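Local structure of transcriptional regulator (NtrC family) (Aquifex aeolicus, 3DZD) at residues A[314-319]-A[325-330]; A[127-132]-A[172-177]. The protein probably activates sigma-54-dependent transcription as a response regulator of the NtrC family, using ATP hydrolysis by its AAA+ domain. One frame throughout, in Å; residues are numbered along the deposited sequence.

Interaction 1 (A[314-319]-A[325-330]). With ADP (adenosine-5'-diphosphate), chain C.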
ATOM      1  N   TYR A 314       5.988 -26.709  -0.304  1.00 38.69           N
ATOM      2  CA  TYR A 314       5.495 -25.376  -0.614  1.00 41.44           C
ATOM      3  C   TYR A 314       6.662 -24.394  -0.738  1.00 44.20           C
ATOM      4  O   TYR A 314       6.675 -23.536  -1.630  1.00 45.68           O
ATOM      5  CB  TYR A 314       4.497 -24.928   0.459  1.00 38.12           C
ATOM      6  CG  TYR A 314       4.203 -23.438   0.509  1.00 37.78           C
ATOM      7  CD1 TYR A 314       3.213 -22.870  -0.284  1.00 42.04           C
ATOM      8  CD2 TYR A 314       4.892 -22.613   1.379  1.00 37.66           C
ATOM      9  CE1 TYR A 314       2.941 -21.513  -0.228  1.00 37.64           C
ATOM     10  CE2 TYR A 314       4.630 -21.263   1.444  1.00 38.86           C
ATOM     11  CZ  TYR A 314       3.658 -20.720   0.640  1.00 41.56           C
ATOM     12  OH  TYR A 314       3.410 -19.372   0.730  1.00 51.57           O
ATOM     13  N   PHE A 315       7.642 -24.518   0.155  1.00 41.64           N
ATOM     14  CA  PHE A 315       8.791 -23.616   0.124  1.00 44.30           C
ATOM     15  C   PHE A 315       9.741 -23.981  -1.018  1.00 46.57           C
ATOM     16  O   PHE A 315      10.263 -23.109  -1.707  1.00 46.37           O
ATOM     17  CB  PHE A 315       9.524 -23.599   1.478  1.00 37.58           C
ATOM     18  CG  PHE A 315       8.749 -22.918   2.583  1.00 37.50           C
ATOM     19  CD1 PHE A 315       8.270 -21.620   2.421  1.00 38.83           C
ATOM     20  CD2 PHE A 315       8.490 -23.575   3.781  1.00 37.47           C
ATOM     21  CE1 PHE A 315       7.541 -20.994   3.430  1.00 43.06           C
ATOM     22  CE2 PHE A 315       7.781 -22.952   4.798  1.00 37.33           C
ATOM     23  CZ  PHE A 315       7.297 -21.666   4.625  1.00 37.15           C
ATOM     24  N   LEU A 316       9.956 -25.276  -1.212  1.00 38.16           N
ATOM     25  CA  LEU A 316      10.827 -25.761  -2.273  1.00 40.67           C
ATOM     26  C   LEU A 316      10.345 -25.272  -3.636  1.00 49.92           C
ATOM     27  O   LEU A 316      11.148 -24.872  -4.471  1.00 50.21           O
ATOM     28  CB  LEU A 316      10.885 -27.286  -2.253  1.00 40.29           C
ATOM     29  CG  LEU A 316      11.745 -27.942  -3.333  1.00 52.18           C
ATOM     30  CD1 LEU A 316      13.218 -27.624  -3.106  1.00 42.21           C
ATOM     31  CD2 LEU A 316      11.511 -29.448  -3.363  1.00 50.45           C
ATOM     32  N   LYS A 317       9.034 -25.303  -3.861  1.00 51.35           N
ATOM     33  CA  LYS A 317       8.481 -24.822  -5.117  1.00 51.91           C
ATOM     34  C   LYS A 317       8.638 -23.321  -5.234  1.00 57.21           C
ATOM     35  O   LYS A 317       9.125 -22.816  -6.239  1.00 63.90           O
ATOM     36  CB  LYS A 317       7.005 -25.190  -5.255  1.00 57.99           C
ATOM     37  CG  LYS A 317       6.759 -26.507  -5.963  1.00 71.68           C
ATOM     38  CD  LYS A 317       7.501 -27.644  -5.276  1.00 74.54           C
ATOM     39  CE  LYS A 317       6.977 -28.996  -5.725  1.00 86.21           C
ATOM     40  NZ  LYS A 317       7.084 -29.153  -7.204  1.00 86.60           N
ATOM     41  N   LYS A 318       8.220 -22.607  -4.199  1.00 48.87           N
ATOM     42  CA  LYS A 318       8.230 -21.157  -4.229  1.00 47.79           C
ATOM     43  C   LYS A 318       9.622 -20.586  -4.498  1.00 53.32           C
ATOM     44  O   LYS A 318       9.768 -19.605  -5.235  1.00 53.94           O
ATOM     45  CB  LYS A 318       7.657 -20.603  -2.926  1.00 48.40           C
ATOM     46  CG  LYS A 318       7.934 -19.138  -2.694  1.00 51.94           C
ATOM     47  CD  LYS A 318       6.957 -18.564  -1.677  1.00 65.13           C
ATOM     48  CE  LYS A 318       7.652 -17.543  -0.799  1.00 73.33           C
ATOM     49  NZ  LYS A 318       8.882 -18.150  -0.207  1.00 62.43           N
ATOM     50  N   PHE A 319      10.640 -21.206  -3.906  1.00 42.78           N
ATOM     51  CA  PHE A 319      12.005 -20.726  -4.057  1.00 49.44           C
ATOM     52  C   PHE A 319      12.629 -21.182  -5.373  1.00 50.99           C
ATOM     53  O   PHE A 319      13.219 -20.374  -6.087  1.00 54.06           O
ATOM     54  CB  PHE A 319      12.877 -21.137  -2.864  1.00 40.10           C
ATOM     55  CG  PHE A 319      12.494 -20.464  -1.584  1.00 37.34           C
ATOM     56  CD1 PHE A 319      12.260 -19.097  -1.551  1.00 43.05           C
ATOM     57  CD2 PHE A 319      12.350 -21.195  -0.408  1.00 37.35           C
ATOM     58  CE1 PHE A 319      11.894 -18.466  -0.370  1.00 36.86           C
ATOM     59  CE2 PHE A 319      11.993 -20.578   0.773  1.00 37.11           C
ATOM     60  CZ  PHE A 319      11.760 -19.217   0.794  1.00 39.49           C
ATOM     61  N   LYS A 325      15.748 -22.210 -10.152  1.00 60.39           N
ATOM     62  CA  LYS A 325      16.449 -23.482  -9.973  1.00 64.00           C
ATOM     63  C   LYS A 325      15.624 -24.659 -10.491  1.00 69.55           C
ATOM     64  O   LYS A 325      14.418 -24.538 -10.705  1.00 69.14           O
ATOM     65  CB  LYS A 325      16.864 -23.703  -8.511  1.00 58.93           C
ATOM     66  CG  LYS A 325      17.792 -22.631  -7.936  1.00 55.26           C
ATOM     67  CD  LYS A 325      18.974 -22.354  -8.856  1.00 51.98           C
ATOM     68  CE  LYS A 325      20.050 -21.530  -8.163  1.00 44.23           C
ATOM     69  NZ  LYS A 325      20.857 -22.404  -7.263  1.00 49.30           N
ATOM     70  N   ASN A 326      16.277 -25.794 -10.698  1.00101.52           N
ATOM     71  CA  ASN A 326      15.603 -26.951 -11.267  1.00101.92           C
ATOM     72  C   ASN A 326      15.567 -28.128 -10.295  1.00101.98           C
ATOM     73  O   ASN A 326      15.977 -29.240 -10.626  1.00159.04           O
ATOM     74  CB  ASN A 326      16.265 -27.353 -12.589  1.00102.40           C
ATOM     75  CG  ASN A 326      15.387 -28.261 -13.436  1.00102.86           C
ATOM     76  OD1 ASN A 326      14.368 -28.780 -12.970  1.00102.86           O
ATOM     77  ND2 ASN A 326      15.782 -28.460 -14.690  1.00103.31           N
ATOM     78  N   CYS A 327      15.070 -27.867  -9.090  1.00 85.06           N
ATOM     79  CA  CYS A 327      14.959 -28.886  -8.054  1.00 89.95           C
ATOM     80  C   CYS A 327      13.574 -28.821  -7.433  1.00 85.61           C
ATOM     81  O   CYS A 327      13.344 -28.081  -6.475  1.00 85.98           O
ATOM     82  CB  CYS A 327      16.017 -28.663  -6.976  1.00 85.87           C
ATOM     83  SG  CYS A 327      16.045 -26.972  -6.328  1.00 76.61           S
ATOM     84  N   PHE A 328      12.651 -29.604  -7.978  1.00 59.60           N
ATOM     85  CA  PHE A 328      11.255 -29.496  -7.580  1.00 61.86           C
ATOM     86  C   PHE A 328      10.709 -30.648  -6.748  1.00 62.15           C
ATOM     87  O   PHE A 328       9.588 -30.566  -6.248  1.00 64.16           O
ATOM     88  CB  PHE A 328      10.370 -29.234  -8.799  1.00 68.93           C
ATOM     89  CG  PHE A 328      10.490 -27.837  -9.324  1.00 70.40           C
ATOM     90  CD1 PHE A 328       9.737 -26.815  -8.771  1.00 63.55           C
ATOM     91  CD2 PHE A 328      11.377 -27.540 -10.346  1.00 67.10           C
ATOM     92  CE1 PHE A 328       9.849 -25.530  -9.235  1.00 59.47           C
ATOM     93  CE2 PHE A 328      11.496 -26.251 -10.820  1.00 66.86           C
ATOM     94  CZ  PHE A 328      10.730 -25.245 -10.265  1.00 66.59           C
ATOM     95  N   GLU A 329      11.485 -31.710  -6.578  1.00 69.59           N
ATOM     96  CA  GLU A 329      11.018 -32.798  -5.731  1.00 72.76           C
ATOM     97  C   GLU A 329      11.919 -33.020  -4.530  1.00 68.57           C
ATOM     98  O   GLU A 329      13.143 -32.892  -4.618  1.00 68.23           O
ATOM     99  CB  GLU A 329      10.864 -34.098  -6.522  1.00 75.24           C
ATOM    100  CG  GLU A 329      12.168 -34.654  -7.061  1.00 89.06           C
ATOM    101  CD  GLU A 329      12.064 -36.117  -7.448  1.00 98.73           C
ATOM    102  OE1 GLU A 329      12.064 -36.413  -8.664  1.00100.40           O
ATOM    103  OE2 GLU A 329      11.974 -36.969  -6.536  1.00 92.66           O
ATOM    104  N   LEU A 330      11.290 -33.337  -3.404  1.00 64.96           N
ATOM    105  CA  LEU A 330      11.995 -33.782  -2.216  1.00 56.36           C
ATOM    106  C   LEU A 330      12.173 -35.285  -2.296  1.00 58.19           C
ATOM    107  O   LEU A 330      11.209 -36.016  -2.530  1.00 59.91           O
ATOM    108  CB  LEU A 330      11.184 -33.461  -0.961  1.00 53.74           C
ATOM    109  CG  LEU A 330      10.944 -31.999  -0.625  1.00 48.54           C
ATOM    110  CD1 LEU A 330       9.930 -31.867   0.518  1.00 46.60           C
ATOM    111  CD2 LEU A 330      12.273 -31.330  -0.287  1.00 43.18           C
TER
HETATM  112  PB  ADP C 370       5.716 -15.939  14.018  0.52 45.33           P
HETATM  113  O1B ADP C 370       4.850 -14.805  13.506  0.77 43.69           O
HETATM  114  O2B ADP C 370       6.892 -15.499  14.862  0.88 52.43           O
HETATM  115  O3B ADP C 370       4.954 -17.051  14.671  1.00 39.04           O
HETATM  116  PA  ADP C 370       6.330 -16.156  11.190  1.00 49.22           P
HETATM  117  O1A ADP C 370       5.030 -16.556  10.549  1.00 58.16           O
HETATM  118  O2A ADP C 370       6.717 -14.693  11.129  1.00 57.69           O
HETATM  119  O3A ADP C 370       6.345 -16.690  12.721  1.00 55.33           O
HETATM  120  O5' ADP C 370       7.517 -17.001  10.508  1.00 50.97           O
HETATM  121  C5' ADP C 370       7.229 -18.061   9.605  1.00 44.76           C
HETATM  122  C4' ADP C 370       7.751 -17.780   8.209  1.00 44.12           C
HETATM  123  O4' ADP C 370       7.254 -18.831   7.390  1.00 41.32           O
HETATM  124  C3' ADP C 370       7.109 -16.533   7.639  1.00 50.68           C
HETATM  125  O3' ADP C 370       7.885 -16.086   6.523  1.00 50.81           O
HETATM  126  C2' ADP C 370       5.783 -16.981   7.083  1.00 45.50           C
HETATM  127  O2' ADP C 370       5.602 -16.279   5.851  1.00 44.81           O
HETATM  128  C1' ADP C 370       6.013 -18.446   6.778  1.00 42.19           C
HETATM  129  N9  ADP C 370       4.939 -19.298   7.330  1.00 39.98           N
HETATM  130  C8  ADP C 370       4.716 -19.526   8.638  1.00 39.52           C
HETATM  131  N7  ADP C 370       3.684 -20.371   8.824  1.00 37.07           N
HETATM  132  C5  ADP C 370       3.225 -20.703   7.606  1.00 37.10           C
HETATM  133  C6  ADP C 370       2.134 -21.557   7.089  1.00 39.84           C
HETATM  134  N6  ADP C 370       1.324 -22.241   7.941  1.00 46.23           N
HETATM  135  N1  ADP C 370       1.986 -21.638   5.754  1.00 43.68           N
HETATM  136  C2  ADP C 370       2.796 -20.965   4.916  1.00 43.39           C
HETATM  137  N3  ADP C 370       3.802 -20.164   5.311  1.00 41.99           N
HETATM  138  C4  ADP C 370       4.058 -19.999   6.623  1.00 39.30           C

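Interaction 2 (A[127-132]-A[172-177]). With ADP (adenosine-5'-diphosphate), chain C.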
ATOM      1  N   GLU A 127      -3.274  -9.410  -2.927  1.00143.97           N
ATOM      2  CA  GLU A 127      -2.514 -10.499  -2.323  1.00145.09           C
ATOM      3  C   GLU A 127      -3.380 -11.599  -1.709  1.00142.22           C
ATOM      4  O   GLU A 127      -4.328 -11.317  -0.979  1.00138.27           O
ATOM      5  CB  GLU A 127      -1.590  -9.937  -1.242  1.00144.10           C
ATOM      6  CG  GLU A 127      -1.098 -10.975  -0.253  1.00141.44           C
ATOM      7  CD  GLU A 127      -1.123 -10.471   1.178  1.00144.94           C
ATOM      8  OE1 GLU A 127      -1.844  -9.486   1.449  1.00149.26           O
ATOM      9  OE2 GLU A 127      -0.430 -11.062   2.032  1.00140.36           O
ATOM     10  N   GLU A 128      -3.053 -12.852  -2.017  1.00119.77           N
ATOM     11  CA  GLU A 128      -3.610 -13.989  -1.292  1.00110.21           C
ATOM     12  C   GLU A 128      -2.642 -14.361  -0.183  1.00106.36           C
ATOM     13  O   GLU A 128      -1.447 -14.068  -0.266  1.00102.56           O
ATOM     14  CB  GLU A 128      -3.824 -15.197  -2.204  1.00111.34           C
ATOM     15  CG  GLU A 128      -5.006 -15.085  -3.153  1.00127.03           C
ATOM     16  CD  GLU A 128      -4.605 -14.598  -4.536  1.00133.92           C
ATOM     17  OE1 GLU A 128      -3.435 -14.192  -4.709  1.00136.53           O
ATOM     18  OE2 GLU A 128      -5.457 -14.626  -5.451  1.00132.68           O
ATOM     19  N   ILE A 129      -3.154 -15.005   0.857  1.00 68.28           N
ATOM     20  CA  ILE A 129      -2.310 -15.411   1.976  1.00 60.06           C
ATOM     21  C   ILE A 129      -2.237 -16.924   2.061  1.00 61.84           C
ATOM     22  O   ILE A 129      -3.261 -17.599   2.132  1.00 62.02           O
ATOM     23  CB  ILE A 129      -2.833 -14.856   3.311  1.00 64.96           C
ATOM     24  CG1 ILE A 129      -2.753 -13.331   3.325  1.00 61.71           C
ATOM     25  CG2 ILE A 129      -2.039 -15.418   4.468  1.00 57.36           C
ATOM     26  CD1 ILE A 129      -3.502 -12.715   4.474  1.00 60.76           C
ATOM     27  N   GLU A 130      -1.019 -17.450   2.051  1.00 70.73           N
ATOM     28  CA  GLU A 130      -0.812 -18.888   2.130  1.00 71.54           C
ATOM     29  C   GLU A 130      -0.745 -19.334   3.583  1.00 68.31           C
ATOM     30  O   GLU A 130       0.086 -18.860   4.357  1.00 62.68           O
ATOM     31  CB  GLU A 130       0.478 -19.275   1.410  1.00 76.47           C
ATOM     32  CG  GLU A 130       0.587 -18.734  -0.011  1.00 76.89           C
ATOM     33  CD  GLU A 130      -0.137 -19.597  -1.030  1.00 82.84           C
ATOM     34  OE1 GLU A 130      -0.590 -20.706  -0.664  1.00 81.93           O
ATOM     35  OE2 GLU A 130      -0.248 -19.163  -2.199  1.00 91.06           O
ATOM     36  N   PHE A 131      -1.629 -20.249   3.951  1.00 47.26           N
ATOM     37  CA  PHE A 131      -1.633 -20.790   5.297  1.00 39.20           C
ATOM     38  C   PHE A 131      -1.669 -22.295   5.188  1.00 45.04           C
ATOM     39  O   PHE A 131      -2.732 -22.902   5.200  1.00 42.88           O
ATOM     40  CB  PHE A 131      -2.845 -20.284   6.060  1.00 41.57           C
ATOM     41  CG  PHE A 131      -2.848 -20.671   7.497  1.00 44.32           C
ATOM     42  CD1 PHE A 131      -4.039 -20.758   8.205  1.00 39.06           C
ATOM     43  CD2 PHE A 131      -1.657 -20.962   8.143  1.00 42.05           C
ATOM     44  CE1 PHE A 131      -4.041 -21.114   9.540  1.00 41.85           C
ATOM     45  CE2 PHE A 131      -1.644 -21.323   9.474  1.00 37.64           C
ATOM     46  CZ  PHE A 131      -2.841 -21.404  10.176  1.00 45.28           C
ATOM     47  N   VAL A 132      -0.496 -22.901   5.069  1.00 48.00           N
ATOM     48  CA  VAL A 132      -0.414 -24.305   4.697  1.00 44.08           C
ATOM     49  C   VAL A 132      -0.469 -25.236   5.904  1.00 43.47           C
ATOM     50  O   VAL A 132       0.196 -24.996   6.915  1.00 42.69           O
ATOM     51  CB  VAL A 132       0.851 -24.580   3.872  1.00 46.48           C
ATOM     52  CG1 VAL A 132       0.992 -26.070   3.594  1.00 41.60           C
ATOM     53  CG2 VAL A 132       0.794 -23.790   2.580  1.00 46.97           C
ATOM     54  N   ILE A 172      -7.202 -13.088   9.848  1.00 38.34           N
ATOM     55  CA  ILE A 172      -8.288 -12.545  10.665  1.00 37.57           C
ATOM     56  C   ILE A 172      -8.707 -11.166  10.158  1.00 37.47           C
ATOM     57  O   ILE A 172      -9.891 -10.899   9.982  1.00 39.95           O
ATOM     58  CB  ILE A 172      -7.884 -12.446  12.162  1.00 41.28           C
ATOM     59  CG1 ILE A 172      -7.824 -13.838  12.807  1.00 40.56           C
ATOM     60  CG2 ILE A 172      -8.845 -11.542  12.923  1.00 37.70           C
ATOM     61  CD1 ILE A 172      -7.141 -13.853  14.158  1.00 37.77           C
ATOM     62  N   HIS A 173      -7.730 -10.296   9.926  1.00 42.36           N
ATOM     63  CA  HIS A 173      -8.002  -8.972   9.390  1.00 38.33           C
ATOM     64  C   HIS A 173      -8.761  -9.088   8.067  1.00 45.76           C
ATOM     65  O   HIS A 173      -9.853  -8.534   7.908  1.00 44.90           O
ATOM     66  CB  HIS A 173      -6.702  -8.197   9.200  1.00 36.94           C
ATOM     67  CG  HIS A 173      -6.876  -6.894   8.482  1.00 43.80           C
ATOM     68  ND1 HIS A 173      -7.527  -5.815   9.043  1.00 44.78           N
ATOM     69  CD2 HIS A 173      -6.490  -6.500   7.243  1.00 42.13           C
ATOM     70  CE1 HIS A 173      -7.535  -4.813   8.180  1.00 44.36           C
ATOM     71  NE2 HIS A 173      -6.910  -5.201   7.083  1.00 39.99           N
ATOM     72  N   ARG A 174      -8.178  -9.829   7.132  1.00 49.08           N
ATOM     73  CA  ARG A 174      -8.806 -10.119   5.846  1.00 52.06           C
ATOM     74  C   ARG A 174     -10.287 -10.493   5.962  1.00 56.71           C
ATOM     75  O   ARG A 174     -11.127  -9.927   5.271  1.00 55.68           O
ATOM     76  CB  ARG A 174      -8.052 -11.250   5.145  1.00 55.25           C
ATOM     77  CG  ARG A 174      -8.493 -11.497   3.716  1.00 58.53           C
ATOM     78  CD  ARG A 174      -8.052 -10.355   2.819  1.00 72.98           C
ATOM     79  NE  ARG A 174      -6.626 -10.062   2.961  1.00 74.60           N
ATOM     80  CZ  ARG A 174      -5.678 -10.587   2.191  1.00 77.77           C
ATOM     81  NH1 ARG A 174      -6.005 -11.435   1.224  1.00 76.09           N
ATOM     82  NH2 ARG A 174      -4.404 -10.267   2.384  1.00 76.69           N
ATOM     83  N   TYR A 175     -10.597 -11.453   6.830  1.00 56.36           N
ATOM     84  CA  TYR A 175     -11.967 -11.949   6.986  1.00 57.33           C
ATOM     85  C   TYR A 175     -12.866 -10.986   7.755  1.00 59.95           C
ATOM     86  O   TYR A 175     -14.082 -10.987   7.566  1.00 65.68           O
ATOM     87  CB  TYR A 175     -11.978 -13.318   7.675  1.00 57.19           C
ATOM     88  CG  TYR A 175     -11.358 -14.432   6.856  1.00 76.42           C
ATOM     89  CD1 TYR A 175     -10.204 -14.214   6.114  1.00 78.25           C
ATOM     90  CD2 TYR A 175     -11.914 -15.707   6.837  1.00 81.98           C
ATOM     91  CE1 TYR A 175      -9.627 -15.225   5.365  1.00 80.95           C
ATOM     92  CE2 TYR A 175     -11.338 -16.730   6.092  1.00 80.99           C
ATOM     93  CZ  TYR A 175     -10.195 -16.481   5.358  1.00 85.69           C
ATOM     94  OH  TYR A 175      -9.608 -17.483   4.612  1.00 96.92           O
ATOM     95  N   SER A 176     -12.270 -10.173   8.623  1.00 47.21           N
ATOM     96  CA  SER A 176     -13.031  -9.218   9.423  1.00 48.93           C
ATOM     97  C   SER A 176     -13.783  -8.243   8.520  1.00 51.46           C
ATOM     98  O   SER A 176     -14.888  -7.802   8.849  1.00 46.46           O
ATOM     99  CB  SER A 176     -12.117  -8.443  10.387  1.00 41.48           C
ATOM    100  OG  SER A 176     -11.524  -7.321   9.751  1.00 45.35           O
ATOM    101  N   GLY A 177     -13.174  -7.902   7.390  1.00 49.36           N
ATOM    102  CA  GLY A 177     -13.796  -7.007   6.435  1.00 50.59           C
ATOM    103  C   GLY A 177     -13.437  -5.544   6.632  1.00 55.62           C
ATOM    104  O   GLY A 177     -13.835  -4.694   5.836  1.00 55.64           O
TER
HETATM  105  PB  ADP C 370       5.716 -15.939  14.018  0.52 45.33           P
HETATM  106  O1B ADP C 370       4.850 -14.805  13.506  0.77 43.69           O
HETATM  107  O2B ADP C 370       6.892 -15.499  14.862  0.88 52.43           O
HETATM  108  O3B ADP C 370       4.954 -17.051  14.671  1.00 39.04           O
HETATM  109  PA  ADP C 370       6.330 -16.156  11.190  1.00 49.22           P
HETATM  110  O1A ADP C 370       5.030 -16.556  10.549  1.00 58.16           O
HETATM  111  O2A ADP C 370       6.717 -14.693  11.129  1.00 57.69           O
HETATM  112  O3A ADP C 370       6.345 -16.690  12.721  1.00 55.33           O
HETATM  113  O5' ADP C 370       7.517 -17.001  10.508  1.00 50.97           O
HETATM  114  C5' ADP C 370       7.229 -18.061   9.605  1.00 44.76           C
HETATM  115  C4' ADP C 370       7.751 -17.780   8.209  1.00 44.12           C
HETATM  116  O4' ADP C 370       7.254 -18.831   7.390  1.00 41.32           O
HETATM  117  C3' ADP C 370       7.109 -16.533   7.639  1.00 50.68           C
HETATM  118  O3' ADP C 370       7.885 -16.086   6.523  1.00 50.81           O
HETATM  119  C2' ADP C 370       5.783 -16.981   7.083  1.00 45.50           C
HETATM  120  O2' ADP C 370       5.602 -16.279   5.851  1.00 44.81           O
HETATM  121  C1' ADP C 370       6.013 -18.446   6.778  1.00 42.19           C
HETATM  122  N9  ADP C 370       4.939 -19.298   7.330  1.00 39.98           N
HETATM  123  C8  ADP C 370       4.716 -19.526   8.638  1.00 39.52           C
HETATM  124  N7  ADP C 370       3.684 -20.371   8.824  1.00 37.07           N
HETATM  125  C5  ADP C 370       3.225 -20.703   7.606  1.00 37.10           C
HETATM  126  C6  ADP C 370       2.134 -21.557   7.089  1.00 39.84           C
HETATM  127  N6  ADP C 370       1.324 -22.241   7.941  1.00 46.23           N
HETATM  128  N1  ADP C 370       1.986 -21.638   5.754  1.00 43.68           N
HETATM  129  C2  ADP C 370       2.796 -20.965   4.916  1.00 43.39           C
HETATM  130  N3  ADP C 370       3.802 -20.164   5.311  1.00 41.99           N
HETATM  131  C4  ADP C 370       4.058 -19.999   6.623  1.00 39.30           C

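Interaction 1 (A[314-319]-A[325-330])
The helical backbone at Lys-317 passes the loop backbone at Phe-328 with their CA atoms 6.0 Å apart, close enough for two side chains of one helical turn to reach the loop that follows helix 307-322. Leu-316 does most of the packing. With CG anti to the backbone N (chi1 179°), the branch is carried to the loop, where its two methyls touch different residues: CD1 rests on the carbonyl O of Cys-327 at 3.4 Å, while CD2 lies beside the Phe-328 carbonyl and meets CD2 of Leu-330 at 3.7 Å. An alanine here would probably leave the Leu-330 methyl without its mate and open a gap under the loop backbone. Lys-317, exposed, bends at chi2 and chi4 and brings NZ back to the loop, where it gives a weak hydrogen bond to Phe-328 O (3.0 Å) and sits at the edge of the Phe-328 ring. Cys-327 is tied by a disulfide to Cys-361. Just ahead of Leu-316 in the same helix, Phe-315 CZ lies 3.9 Å from ADP N3, and Tyr-314 CE2 approaches ADP C2. This is helix-to-loop packing within the helical AAA+ lid, whose first long helix also lines the nucleotide pocket.

Interaction 2 (A[127-132]-A[172-177])
Arg-174, near the end of helix 165-176, reaches across to the linker at Glu-127 and Ile-129 and makes nearly all of this contact. With CG set opposite the backbone N and the chain bent at chi2 and chi3, the guanidinium group arrives beside the linker and its two terminal nitrogens take different partners. NH1 donates to the backbone O of Glu-127 at 2.8 Å, with the acceptor near the guanidinium edge but tilted somewhat from its plane. NH2 forms a salt bridge to Glu-127 OE1, also 2.8 Å. As a hydrogen bond this is weak, the N-H...O angle being only 118°. The carboxylate and guanidinium planes are turned 58° apart.

The close-packed part is Ile-129. Its CD1 methyl lies over one face of the guanidinium, 3.3 Å from Arg-174 NH2, and the side chain also touches Ile-167, Arg-170 and Leu-171 of the same helix. The Glu-127 side is looser: both charged partners are exposed, and Glu-127 and Glu-128 are poorly ordered, so the salt bridge probably shifts more than the isoleucine does.

Further along, the linker turns to the nucleotide. Val-132 N donates to ADP N1 at 2.9 Å in an almost straight bond (171°), and ADP N6 returns one to Val-132 O at 3.1 Å, so the backbone reads the edge of the adenine; Phe-131 brings its ring edge to N6.

The helix ends at Ser-176, and Gly-177, with positive phi, is the first residue beyond it. Ile-172 faces inward onto Ile-145 and Ala-149 of helix 136-149 and onto strand 265-270 of the central parallel sheet, while the linker packs on helix 165-176 through Ile-129 and Phe-131, and Val-132 meets helix 307-322.

How the interactions relate
From the N terminus, the chain leaves the receiver domain through helix 105-119 and reaches the linker 127-132. Interaction 2 closes the first loop, where the chain, after helix 136-149 and strand 155-158, returns in helix 165-176 to touch that linker. The chain then completes the sheet of the ATPase domain before interaction 1 closes a short turn between helix 307-322 and the loop leading to helix 332-339. The two loops follow in series, neither enclosing nor crossing the other. Though their centres are about 24 Å apart, they meet at the adenine: Tyr-314 packs on Glu-130 and Val-132, so linker, ATPase core and lid converge on ADP.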